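Local structure of MdcD (Pseudomonas aeruginosa, 5VIP) at residues G68-L73 with G107-A112; L115-G120 with A151-P156; L169-L174 with G243-P248; G95-A100 with A134-A139; A24-G29 with V60-L65. The protein is the beta subunit of a biotin-independent malonate decarboxylase and probably takes part in decarboxylating a malonyl group carried on an acyl carrier protein. All coordinates share one frame; numbering follows the deposited sequence.

Interaction 1: residues G68-L73 with G107-A112; sequences GQPAVL and GVPTRA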
# COMPACT_ATOMS: atom_id res chain seq x y z
N GLY B 68 19.73 18.53 -14.02
CA GLY B 68 20.75 17.76 -14.70
C GLY B 68 20.80 16.28 -14.35
O GLY B 68 21.59 15.55 -14.94
N GLN B 69 19.97 15.84 -13.40
CA GLN B 69 19.99 14.46 -12.93
C GLN B 69 18.88 13.65 -13.59
O GLN B 69 17.78 14.16 -13.78
CB GLN B 69 19.87 14.39 -11.40
CG GLN B 69 21.00 15.08 -10.67
CD GLN B 69 22.32 14.33 -10.82
OE1 GLN B 69 22.42 13.15 -10.51
NE2 GLN B 69 23.31 15.02 -11.32
N PRO B 70 19.17 12.40 -13.96
CA PRO B 70 18.17 11.56 -14.63
C PRO B 70 16.94 11.38 -13.74
O PRO B 70 17.08 11.22 -12.53
CB PRO B 70 18.90 10.23 -14.85
CG PRO B 70 20.01 10.23 -13.78
CD PRO B 70 20.42 11.67 -13.67
N ALA B 71 15.76 11.44 -14.34
CA ALA B 71 14.52 11.46 -13.58
C ALA B 71 13.37 10.80 -14.35
O ALA B 71 13.37 10.71 -15.59
CB ALA B 71 14.14 12.89 -13.22
N VAL B 72 12.39 10.33 -13.59
CA VAL B 72 11.12 9.90 -14.14
C VAL B 72 10.05 10.54 -13.28
O VAL B 72 10.22 10.73 -12.07
CB VAL B 72 10.99 8.36 -14.16
CG1 VAL B 72 11.07 7.78 -12.75
CG2 VAL B 72 9.67 7.92 -14.86
N LEU B 73 8.95 10.91 -13.92
CA LEU B 73 7.88 11.63 -13.26
C LEU B 73 6.60 10.89 -13.59
O LEU B 73 6.35 10.61 -14.76
CB LEU B 73 7.84 13.09 -13.74
CG LEU B 73 7.07 14.16 -12.97
CD1 LEU B 73 7.59 15.55 -13.34
CD2 LEU B 73 5.58 14.05 -13.26
N GLY B 107 23.98 1.66 -11.65
CA GLY B 107 24.84 2.81 -11.41
C GLY B 107 24.33 4.14 -11.92
O GLY B 107 25.08 5.11 -11.96
N VAL B 108 23.05 4.20 -12.31
CA VAL B 108 22.46 5.42 -12.84
C VAL B 108 21.48 5.97 -11.81
O VAL B 108 20.51 5.30 -11.50
CB VAL B 108 21.72 5.15 -14.17
CG1 VAL B 108 20.98 6.41 -14.64
CG2 VAL B 108 22.70 4.66 -15.24
N PRO B 109 21.73 7.17 -11.27
CA PRO B 109 21.01 7.64 -10.08
C PRO B 109 19.64 8.25 -10.39
O PRO B 109 19.35 9.38 -10.01
CB PRO B 109 21.95 8.71 -9.51
CG PRO B 109 22.64 9.27 -10.73
CD PRO B 109 22.83 8.08 -11.65
N THR B 110 18.80 7.48 -11.06
CA THR B 110 17.49 7.98 -11.48
C THR B 110 16.57 8.27 -10.29
O THR B 110 16.43 7.46 -9.38
CB THR B 110 16.83 7.00 -12.45
OG1 THR B 110 17.67 6.91 -13.61
CG2 THR B 110 15.45 7.50 -12.87
N ARG B 111 15.99 9.46 -10.33
CA ARG B 111 15.12 9.98 -9.28
C ARG B 111 13.67 9.89 -9.74
O ARG B 111 13.37 10.20 -10.88
CB ARG B 111 15.48 11.44 -8.98
CG ARG B 111 16.99 11.74 -8.87
CD ARG B 111 17.27 13.21 -9.11
NE ARG B 111 18.37 13.73 -8.26
CZ ARG B 111 18.63 15.03 -8.12
NH1 ARG B 111 17.89 15.95 -8.75
NH2 ARG B 111 19.63 15.42 -7.32
N ALA B 112 12.76 9.48 -8.85
CA ALA B 112 11.35 9.40 -9.20
C ALA B 112 10.54 10.45 -8.46
O ALA B 112 10.66 10.62 -7.23
CB ALA B 112 10.79 7.99 -8.91

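Interaction 2: residues L115-G120 with A151-P156; sequences LLETGG and AVIAGP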
# COMPACT_ATOMS: atom_id res chain seq x y z
N LEU B 115 3.42 12.90 -8.74
CA LEU B 115 2.39 13.92 -8.57
C LEU B 115 1.04 13.23 -8.35
O LEU B 115 0.40 12.75 -9.29
CB LEU B 115 2.33 14.84 -9.80
CG LEU B 115 3.25 16.07 -9.85
CD1 LEU B 115 4.65 15.84 -9.29
CD2 LEU B 115 3.32 16.65 -11.25
N LEU B 116 0.62 13.20 -7.09
CA LEU B 116 -0.49 12.33 -6.69
C LEU B 116 -1.82 13.05 -6.53
O LEU B 116 -2.13 13.59 -5.46
CB LEU B 116 -0.12 11.63 -5.37
CG LEU B 116 1.14 10.77 -5.46
CD1 LEU B 116 1.46 10.08 -4.14
CD2 LEU B 116 1.00 9.75 -6.58
N GLU B 117 -2.62 13.06 -7.59
CA GLU B 117 -3.98 13.59 -7.54
C GLU B 117 -4.90 12.42 -7.81
O GLU B 117 -5.11 12.07 -8.96
CB GLU B 117 -4.19 14.70 -8.57
CG GLU B 117 -3.27 15.91 -8.38
CD GLU B 117 -3.48 16.59 -7.03
OE1 GLU B 117 -2.47 16.94 -6.36
OE2 GLU B 117 -4.66 16.80 -6.65
N THR B 118 -5.42 11.80 -6.76
CA THR B 118 -6.12 10.54 -6.93
C THR B 118 -7.04 10.25 -5.75
O THR B 118 -6.78 10.66 -4.61
CB THR B 118 -5.10 9.38 -7.11
OG1 THR B 118 -5.79 8.16 -7.38
CG2 THR B 118 -4.21 9.23 -5.87
N GLY B 119 -8.13 9.55 -6.03
CA GLY B 119 -9.10 9.25 -4.99
C GLY B 119 -9.34 7.77 -4.71
O GLY B 119 -10.13 7.42 -3.83
N GLY B 120 -8.67 6.91 -5.46
CA GLY B 120 -8.78 5.48 -5.22
C GLY B 120 -8.66 4.65 -6.48
O GLY B 120 -7.93 5.02 -7.39
N ALA B 151 7.02 12.96 -3.27
CA ALA B 151 5.60 13.01 -3.62
C ALA B 151 5.08 14.42 -3.43
O ALA B 151 5.27 15.02 -2.37
CB ALA B 151 4.80 12.05 -2.76
N VAL B 152 4.41 14.92 -4.45
CA VAL B 152 3.83 16.25 -4.44
C VAL B 152 2.31 16.10 -4.51
O VAL B 152 1.77 15.45 -5.41
CB VAL B 152 4.36 17.11 -5.62
CG1 VAL B 152 3.60 18.41 -5.74
CG2 VAL B 152 5.88 17.36 -5.45
N ILE B 153 1.63 16.66 -3.52
CA ILE B 153 0.17 16.64 -3.45
C ILE B 153 -0.28 18.09 -3.44
O ILE B 153 -0.08 18.80 -2.46
CB ILE B 153 -0.33 15.91 -2.20
CG1 ILE B 153 0.31 14.52 -2.12
CG2 ILE B 153 -1.85 15.81 -2.22
CD1 ILE B 153 0.39 13.99 -0.73
N ALA B 154 -0.83 18.57 -4.55
CA ALA B 154 -1.09 20.00 -4.67
C ALA B 154 -2.57 20.33 -4.73
O ALA B 154 -2.95 21.49 -4.58
CB ALA B 154 -0.38 20.58 -5.90
N GLY B 155 -3.41 19.32 -4.94
CA GLY B 155 -4.81 19.60 -5.19
C GLY B 155 -5.05 19.90 -6.67
O GLY B 155 -4.10 20.03 -7.46
N PRO B 156 -6.33 20.05 -7.05
CA PRO B 156 -7.48 20.14 -6.14
C PRO B 156 -8.06 18.79 -5.68
O PRO B 156 -8.82 18.77 -4.71
CB PRO B 156 -8.51 20.89 -6.98
CG PRO B 156 -8.20 20.48 -8.40
CD PRO B 156 -6.70 20.26 -8.46
O HOH W 1 -0.09 16.67 -7.01

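Interaction 3: residues L169-L174 with G243-P248; sequences LCSYVL and GLPARP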
# COMPACT_ATOMS: atom_id res chain seq x y z
N LEU B 169 4.85 6.14 2.28
CA LEU B 169 6.14 5.46 2.09
C LEU B 169 7.21 6.37 1.54
O LEU B 169 8.40 6.12 1.73
CB LEU B 169 6.01 4.29 1.13
CG LEU B 169 5.05 3.17 1.51
CD1 LEU B 169 4.83 2.33 0.27
CD2 LEU B 169 5.65 2.35 2.63
N CYS B 170 6.81 7.41 0.80
CA CYS B 170 7.77 8.27 0.11
C CYS B 170 8.67 9.02 1.09
O CYS B 170 8.20 9.46 2.15
CB CYS B 170 7.04 9.27 -0.79
SG CYS B 170 6.28 8.48 -2.24
N SER B 171 9.95 9.18 0.73
CA SER B 171 10.91 9.90 1.57
C SER B 171 10.45 11.29 1.96
O SER B 171 10.61 11.72 3.11
CB SER B 171 12.27 10.03 0.85
OG SER B 171 12.89 8.75 0.71
N TYR B 172 9.90 12.02 0.99
CA TYR B 172 9.45 13.38 1.25
C TYR B 172 8.08 13.61 0.67
O TYR B 172 7.82 13.22 -0.47
CB TYR B 172 10.44 14.41 0.68
CG TYR B 172 11.84 14.21 1.21
CD1 TYR B 172 12.14 14.48 2.54
CD2 TYR B 172 12.84 13.69 0.39
CE1 TYR B 172 13.42 14.27 3.04
CE2 TYR B 172 14.12 13.48 0.88
CZ TYR B 172 14.41 13.77 2.20
OH TYR B 172 15.69 13.56 2.67
N VAL B 173 7.21 14.26 1.44
CA VAL B 173 5.86 14.61 0.99
C VAL B 173 5.67 16.12 1.03
O VAL B 173 5.79 16.74 2.09
CB VAL B 173 4.77 13.94 1.87
CG1 VAL B 173 3.39 14.40 1.41
CG2 VAL B 173 4.88 12.42 1.81
N LEU B 174 5.40 16.70 -0.14
CA LEU B 174 5.26 18.15 -0.24
C LEU B 174 3.81 18.48 -0.53
O LEU B 174 3.20 17.87 -1.41
CB LEU B 174 6.17 18.74 -1.33
CG LEU B 174 7.59 18.16 -1.47
CD1 LEU B 174 8.44 18.95 -2.48
CD2 LEU B 174 8.29 18.02 -0.14
N GLY B 243 18.80 13.96 -0.50
CA GLY B 243 19.08 12.53 -0.46
C GLY B 243 18.17 11.81 0.50
O GLY B 243 17.21 12.39 1.04
N LEU B 244 18.47 10.54 0.75
CA LEU B 244 17.64 9.71 1.62
C LEU B 244 17.64 10.20 3.08
O LEU B 244 18.70 10.42 3.67
CB LEU B 244 18.11 8.26 1.57
CG LEU B 244 17.79 7.50 0.28
CD1 LEU B 244 18.47 6.13 0.28
CD2 LEU B 244 16.28 7.34 0.15
N PRO B 245 16.45 10.36 3.68
CA PRO B 245 16.38 10.78 5.09
C PRO B 245 16.94 9.71 6.04
O PRO B 245 16.78 8.51 5.81
CB PRO B 245 14.87 11.00 5.32
CG PRO B 245 14.19 10.21 4.26
CD PRO B 245 15.12 10.14 3.08
N ALA B 246 17.59 10.16 7.11
CA ALA B 246 18.23 9.25 8.06
C ALA B 246 17.21 8.45 8.87
O ALA B 246 17.45 7.28 9.20
CB ALA B 246 19.14 10.02 9.00
N ARG B 247 16.09 9.08 9.22
CA ARG B 247 15.08 8.41 10.03
C ARG B 247 13.68 8.84 9.61
O ARG B 247 13.04 9.66 10.27
CB ARG B 247 15.31 8.70 11.52
CG ARG B 247 14.68 7.67 12.42
CD ARG B 247 15.09 7.90 13.86
NE ARG B 247 14.12 7.33 14.77
CZ ARG B 247 13.47 8.04 15.69
NH1 ARG B 247 13.68 9.34 15.80
NH2 ARG B 247 12.59 7.44 16.48
N PRO B 248 13.20 8.27 8.50
CA PRO B 248 11.89 8.63 7.95
C PRO B 248 10.75 8.13 8.84
O PRO B 248 10.98 7.28 9.70
CB PRO B 248 11.89 7.92 6.59
CG PRO B 248 12.78 6.74 6.80
CD PRO B 248 13.86 7.20 7.74

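Interaction 4: residues G95-A100 with A134-A139; sequences GALELA and AEIQAA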
# COMPACT_ATOMS: atom_id res chain seq x y z
N GLY B 95 5.67 0.40 -13.10
CA GLY B 95 6.74 0.09 -14.03
C GLY B 95 7.78 1.19 -14.13
O GLY B 95 8.97 0.91 -14.29
N ALA B 96 7.34 2.44 -14.02
CA ALA B 96 8.29 3.56 -14.04
C ALA B 96 9.20 3.50 -12.81
O ALA B 96 10.41 3.69 -12.91
CB ALA B 96 7.55 4.87 -14.09
N LEU B 97 8.60 3.22 -11.65
CA LEU B 97 9.37 3.10 -10.41
C LEU B 97 10.30 1.90 -10.45
O LEU B 97 11.43 1.96 -9.95
CB LEU B 97 8.42 2.99 -9.21
CG LEU B 97 7.71 4.30 -8.85
CD1 LEU B 97 6.43 4.06 -8.06
CD2 LEU B 97 8.67 5.16 -8.03
N GLU B 98 9.84 0.79 -11.02
CA GLU B 98 10.67 -0.40 -11.15
C GLU B 98 11.90 -0.16 -12.03
O GLU B 98 13.00 -0.61 -11.72
CB GLU B 98 9.85 -1.56 -11.70
CG GLU B 98 8.81 -2.08 -10.71
CD GLU B 98 7.69 -2.90 -11.36
OE1 GLU B 98 7.76 -3.14 -12.58
OE2 GLU B 98 6.75 -3.29 -10.64
N LEU B 99 11.71 0.54 -13.14
CA LEU B 99 12.84 0.82 -14.03
C LEU B 99 13.81 1.81 -13.39
O LEU B 99 15.01 1.77 -13.65
CB LEU B 99 12.34 1.34 -15.39
CG LEU B 99 11.71 0.25 -16.28
CD1 LEU B 99 11.12 0.85 -17.56
CD2 LEU B 99 12.75 -0.80 -16.64
N ALA B 100 13.31 2.70 -12.54
CA ALA B 100 14.21 3.63 -11.85
C ALA B 100 15.08 2.86 -10.86
O ALA B 100 16.26 3.16 -10.71
CB ALA B 100 13.43 4.72 -11.13
N ALA B 134 -0.28 -2.20 -4.74
CA ALA B 134 0.68 -2.99 -3.97
C ALA B 134 2.03 -3.04 -4.69
O ALA B 134 3.09 -3.02 -4.06
CB ALA B 134 0.15 -4.40 -3.72
N GLU B 135 1.99 -3.07 -6.02
CA GLU B 135 3.23 -3.08 -6.81
C GLU B 135 3.92 -1.72 -6.81
O GLU B 135 5.15 -1.66 -6.81
CB GLU B 135 2.94 -3.50 -8.27
CG GLU B 135 2.70 -4.99 -8.41
CD GLU B 135 2.05 -5.38 -9.72
OE1 GLU B 135 1.94 -4.53 -10.64
OE2 GLU B 135 1.63 -6.56 -9.84
N ILE B 136 3.13 -0.65 -6.83
CA ILE B 136 3.68 0.69 -6.68
C ILE B 136 4.36 0.85 -5.33
O ILE B 136 5.47 1.39 -5.23
CB ILE B 136 2.57 1.75 -6.84
CG1 ILE B 136 2.08 1.73 -8.28
CG2 ILE B 136 3.07 3.13 -6.40
CD1 ILE B 136 0.70 2.33 -8.50
N GLN B 137 3.70 0.36 -4.28
CA GLN B 137 4.26 0.47 -2.93
C GLN B 137 5.57 -0.32 -2.82
O GLN B 137 6.57 0.21 -2.32
CB GLN B 137 3.24 -0.00 -1.90
CG GLN B 137 2.11 1.01 -1.74
CD GLN B 137 0.95 0.48 -0.94
OE1 GLN B 137 0.93 -0.68 -0.56
NE2 GLN B 137 -0.03 1.33 -0.69
N ALA B 138 5.58 -1.53 -3.36
CA ALA B 138 6.80 -2.34 -3.40
C ALA B 138 7.94 -1.65 -4.13
O ALA B 138 9.09 -1.70 -3.69
CB ALA B 138 6.52 -3.70 -4.07
N ALA B 139 7.63 -1.01 -5.25
CA ALA B 139 8.65 -0.37 -6.06
C ALA B 139 9.22 0.87 -5.37
O ALA B 139 10.39 1.21 -5.53
CB ALA B 139 8.09 -0.01 -7.44
O HOH W 2 6.78 -3.51 -8.07

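Interaction 5: residues A24-G29 with V60-L65; sequences ALLDAG and VVARGL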
# COMPACT_ATOMS: atom_id res chain seq x y z
N ALA B 24 6.39 21.40 -16.60
CA ALA B 24 6.84 22.57 -15.86
C ALA B 24 7.95 22.21 -14.86
O ALA B 24 8.85 23.02 -14.61
CB ALA B 24 5.68 23.22 -15.15
N LEU B 25 7.91 21.00 -14.32
CA LEU B 25 8.86 20.65 -13.25
C LEU B 25 10.20 20.13 -13.79
O LEU B 25 11.25 20.40 -13.20
CB LEU B 25 8.24 19.62 -12.30
CG LEU B 25 7.11 20.12 -11.41
CD1 LEU B 25 6.54 18.97 -10.56
CD2 LEU B 25 7.57 21.27 -10.51
N LEU B 26 10.17 19.40 -14.91
CA LEU B 26 11.39 18.83 -15.49
C LEU B 26 12.20 19.92 -16.18
O LEU B 26 11.62 20.92 -16.63
CB LEU B 26 11.04 17.71 -16.47
CG LEU B 26 10.54 16.41 -15.84
CD1 LEU B 26 9.92 15.45 -16.86
CD2 LEU B 26 11.69 15.73 -15.12
N ASP B 27 13.52 19.76 -16.23
CA ASP B 27 14.38 20.77 -16.86
C ASP B 27 13.88 21.08 -18.27
O ASP B 27 13.43 20.19 -18.99
CB ASP B 27 15.85 20.31 -16.94
CG ASP B 27 16.51 20.13 -15.56
OD1 ASP B 27 15.90 20.46 -14.52
OD2 ASP B 27 17.67 19.64 -15.54
N ALA B 28 13.96 22.35 -18.66
CA ALA B 28 13.49 22.79 -19.97
C ALA B 28 14.18 22.01 -21.09
O ALA B 28 15.40 21.83 -21.08
CB ALA B 28 13.72 24.29 -20.15
N GLY B 29 13.38 21.55 -22.05
CA GLY B 29 13.88 20.75 -23.15
C GLY B 29 14.15 19.28 -22.85
O GLY B 29 14.56 18.54 -23.75
N VAL B 60 0.28 10.44 -16.64
CA VAL B 60 1.41 10.86 -17.45
C VAL B 60 2.69 10.27 -16.88
O VAL B 60 3.01 10.48 -15.71
CB VAL B 60 1.52 12.39 -17.49
CG1 VAL B 60 2.68 12.81 -18.41
CG2 VAL B 60 0.21 13.01 -17.97
N VAL B 61 3.42 9.50 -17.67
CA VAL B 61 4.75 9.08 -17.26
C VAL B 61 5.74 9.77 -18.18
O VAL B 61 5.64 9.66 -19.41
CB VAL B 61 4.94 7.56 -17.32
CG1 VAL B 61 6.42 7.21 -17.19
CG2 VAL B 61 4.13 6.89 -16.22
N ALA B 62 6.67 10.51 -17.59
CA ALA B 62 7.60 11.29 -18.40
C ALA B 62 9.02 11.10 -17.93
O ALA B 62 9.28 10.98 -16.74
CB ALA B 62 7.23 12.76 -18.36
N ARG B 63 9.94 11.08 -18.89
CA ARG B 63 11.36 11.05 -18.60
C ARG B 63 11.91 12.45 -18.78
O ARG B 63 11.35 13.27 -19.52
CB ARG B 63 12.08 10.04 -19.49
CG ARG B 63 11.80 8.58 -19.12
CD ARG B 63 12.68 8.15 -17.94
NE ARG B 63 13.92 7.58 -18.45
CZ ARG B 63 15.13 7.84 -17.98
NH1 ARG B 63 15.30 8.67 -16.95
NH2 ARG B 63 16.17 7.25 -18.55
N GLY B 64 12.99 12.76 -18.07
CA GLY B 64 13.57 14.09 -18.17
C GLY B 64 14.74 14.23 -17.23
O GLY B 64 15.27 13.22 -16.73
N LEU B 65 15.15 15.47 -17.01
CA LEU B 65 16.22 15.78 -16.06
C LEU B 65 15.66 16.65 -14.95
O LEU B 65 14.78 17.49 -15.18
CB LEU B 65 17.39 16.49 -16.76
CG LEU B 65 18.09 15.73 -17.89
CD1 LEU B 65 19.05 16.71 -18.61
CD2 LEU B 65 18.84 14.53 -17.34

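Interaction 1: residues G68-L73 with G107-A112
R111 and Q69 lie against each other across the contact between G68-L73 and G107-A112. The aliphatic part of Q69 sits over one face of the R111 guanidinium: Q69 CG is 3.5 Å from R111 CZ and lies above the centre of the group. The amide plane of Q69 is turned 56° from the guanidinium, so the two flat groups do not stack. Chi1 (-62°) sets Q69 CG beside the backbone N and over the guanidinium, and the bend at chi2 (-69°) then turns the amide so that OE1 comes near P109 CG.

The P70 ring packs on V108 and P109, with P70 CG 4.0 Å from V108 CG1. Its carbonyl accepts the backbone N-H of R111 (R111 N to P70 O, 3.0 Å). V72 N donates to R111 O at 2.9 Å, almost straight out from the carbonyl. These two bonds flank the parallel A71-R111 bridge; V72-A112 follows it, with a further bond between V72 and L113.

On the face shared by V72 and A112, V72 CG1 lies 3.9 Å from A112 CB. T110 uses its hydroxyl for D103 of the preceding helix and its methyl CG2 for A71. The segments open the parallel strand pair of a beta-alpha-beta unit built on helix 87-105. Backbone bonds set the register; Q69 packs over the flat face of R111, which probably holds it less specifically than a hydrogen bond would.

Interaction 2: residues L115-G120 with A151-P156
E117 OE1 is gripped from several directions. The backbone N-H groups of A154 and G155 both donate to it. A154 N to E117 OE1 is 2.9 Å and runs nearly along the C-O bond of the carboxylate. G155 N to E117 OE1 is also 2.9 Å, but comes from the syn side, 29° out of the carboxylate plane, and is more bent (136° at the hydrogen). Water 1 donates to the same oxygen and also to V152 O, 2.7 Å away, so it bridges side chain and strand end. The other oxygen, E117 OE2, accepts from G158 N just beyond the segment. Both oxygens are thus held, which should fix the rotation of the carboxylate. Several N-H donors around it would probably favour the charged form, with R21 adding a long, weak ion pair.

The chain of E117 folds back at chi2 (-61°) to bring the carboxylate onto the turn at A154-G155. G155 has positive phi, and a cis peptide bond leads into P156.

Before this, L115, the last residue of its strand, pairs in parallel with V152. L116 N donates to V152 O at 3.0 Å. The side chains of L115 and V152 point the same way and touch at L115 CD1 and V152 CB, 3.9 Å apart. L116 packs on the other face, where its CD1 meets A151 CB at 4.1 Å. The arrangement belongs to the C-terminal ends of neighbouring parallel strands in the crotonase-like fold of carboxyltransferase domains.

Interaction 3: residues L169-L174 with G243-P248
The start of strand 172-176 meets the loop that follows helix 229-242 in this contact. Y172 and S171 come from the strand side, and G243, L244 and P245 from the loop. The shortest link is a hydrogen bond from Y172 OH to G243 O, 2.5 Å long. G243 O lies at the edge of the tyrosine ring, in its plane, and the hydroxyl meets the carbonyl almost head-on, at a C=O...O angle of 164°. Y172 CG stands beside the backbone N (chi1 -56°), which directs the ring so that its hydroxyl meets the loop.

P245 approaches Y172 from the opposite direction. P245 CD is 3.8 Å from Y172 CZ and comes closer to S171, with P245 CD 3.5 Å from S171 OG. P245 thus touches both the serine and the tyrosine. L244 adds a light touch, with its CD2 3.7 Å from S171 OG.

Y239 of the preceding helix also meets the Y172 ring, at an inclined angle. The backbone N of S171 is bonded to Q144. G243 has positive phi and is the first residue to leave the helix. The contact is a helix exit tied by a tyrosine hydroxyl to the entry of a parallel strand, within the alpha/beta carboxyltransferase fold.

Interaction 4: residues G95-A100 with A134-A139
L97 and A139 form the tight part of this helix pair. L97 CB and A139 CB are 3.5 Å apart, closer than methyl and methylene carbons usually come. Beside them L97 CD1 reaches I136 CG2 at 3.9 Å, the two side chains crossing at a slant. The CB of L97 points toward the partner helix, and chi1 (-73°) sets CG beside the backbone N. The small A139 lets the backbones come close: E98 CA and A139 CA are 5.5 Å apart.

The segments belong to helices 87-105 and 126-143. They run nearly parallel, with their local axes 8.7 Å apart and crossing at 22°. Each of these helices precedes a strand of the central sheet, 111-115 and 150-153, as successive crossover helices do in a beta-alpha-beta fold. I140 and L143 extend the apolar seam around L97.

The other side is looser and polar. E98 lays its CG on A139 CB at 3.9 Å, then runs out extended past it. Its carboxylate does not bond the partner helix directly. Water 2 fills in, donating to E98 OE2 at 2.6 Å and to E135 O at 2.8 Å. E98 OE2 and E135 OE1, like charges, are 5.0 Å apart. Each glutamate is instead paired outside this contact, with a basic side chain of the other protein chain.

Interaction 5: residues A24-G29 with V60-L65
L26 and D27 meet A62-L65 of the strand, and both hold their CG beside the backbone N. In L26 (chi1 -73°) this extends the side chain over the strand, with its two methyls spread along it. L26 CD1 looks toward the earlier residues, 3.7 Å from R63 O and 4.1 Å from A62 CB. L26 CD2 lies over the later ones, 3.9 Å from G64 CA and 3.6 Å from L65 O. G64 has no side chain, and L26 CD1 occupies the place where a CB would point.

D27 has a similar first torsion (chi1 -65°) but a different task. Its backbone N donates to L65 O at 2.8 Å in a nearly straight bond, 176° at the hydrogen. The carboxylate then crosses the L65 side chain at about a right angle, with D27 OD2 3.4 Å from L65 CB. Both oxygens are used by the turn after the strand: OD1 accepts from D67 N and OD2 from G68 N. The aspartate therefore clasps the hairpin turn while its own N-H holds the strand end.

F31 and L73 also pack on L26, and R63 turns away to meet the backbone of the other protein chain. The arrangement is typical of a helix exit packed on a beta hairpin, here the one made by antiparallel strands 59-66 and 69-76.

Overall arrangement
Interactions 1, 2, 3 and 5 all reach one mixed sheet. Across it these strands lie in the order 59-66, 69-76, 111-115, 150-153 and 172-176, between 32-34 and 223-225, so interactions 5, 1, 2 and 3 follow each other from one side to the other. The centres of 5 and 1 are about 11 Å apart, those of 5 and 3 about 22 Å. Along the chain, 5 closes before 1 opens, 1 before 2, and 2 before 3. Interaction 4 alternates with both 1 and 2. Its helix 87-105 packs on the strands of interaction 1, with L97 against A112. Sheet and crossover helices thus form one continuous carboxyltransferase-type core, and interaction 4 also faces the other protein chain.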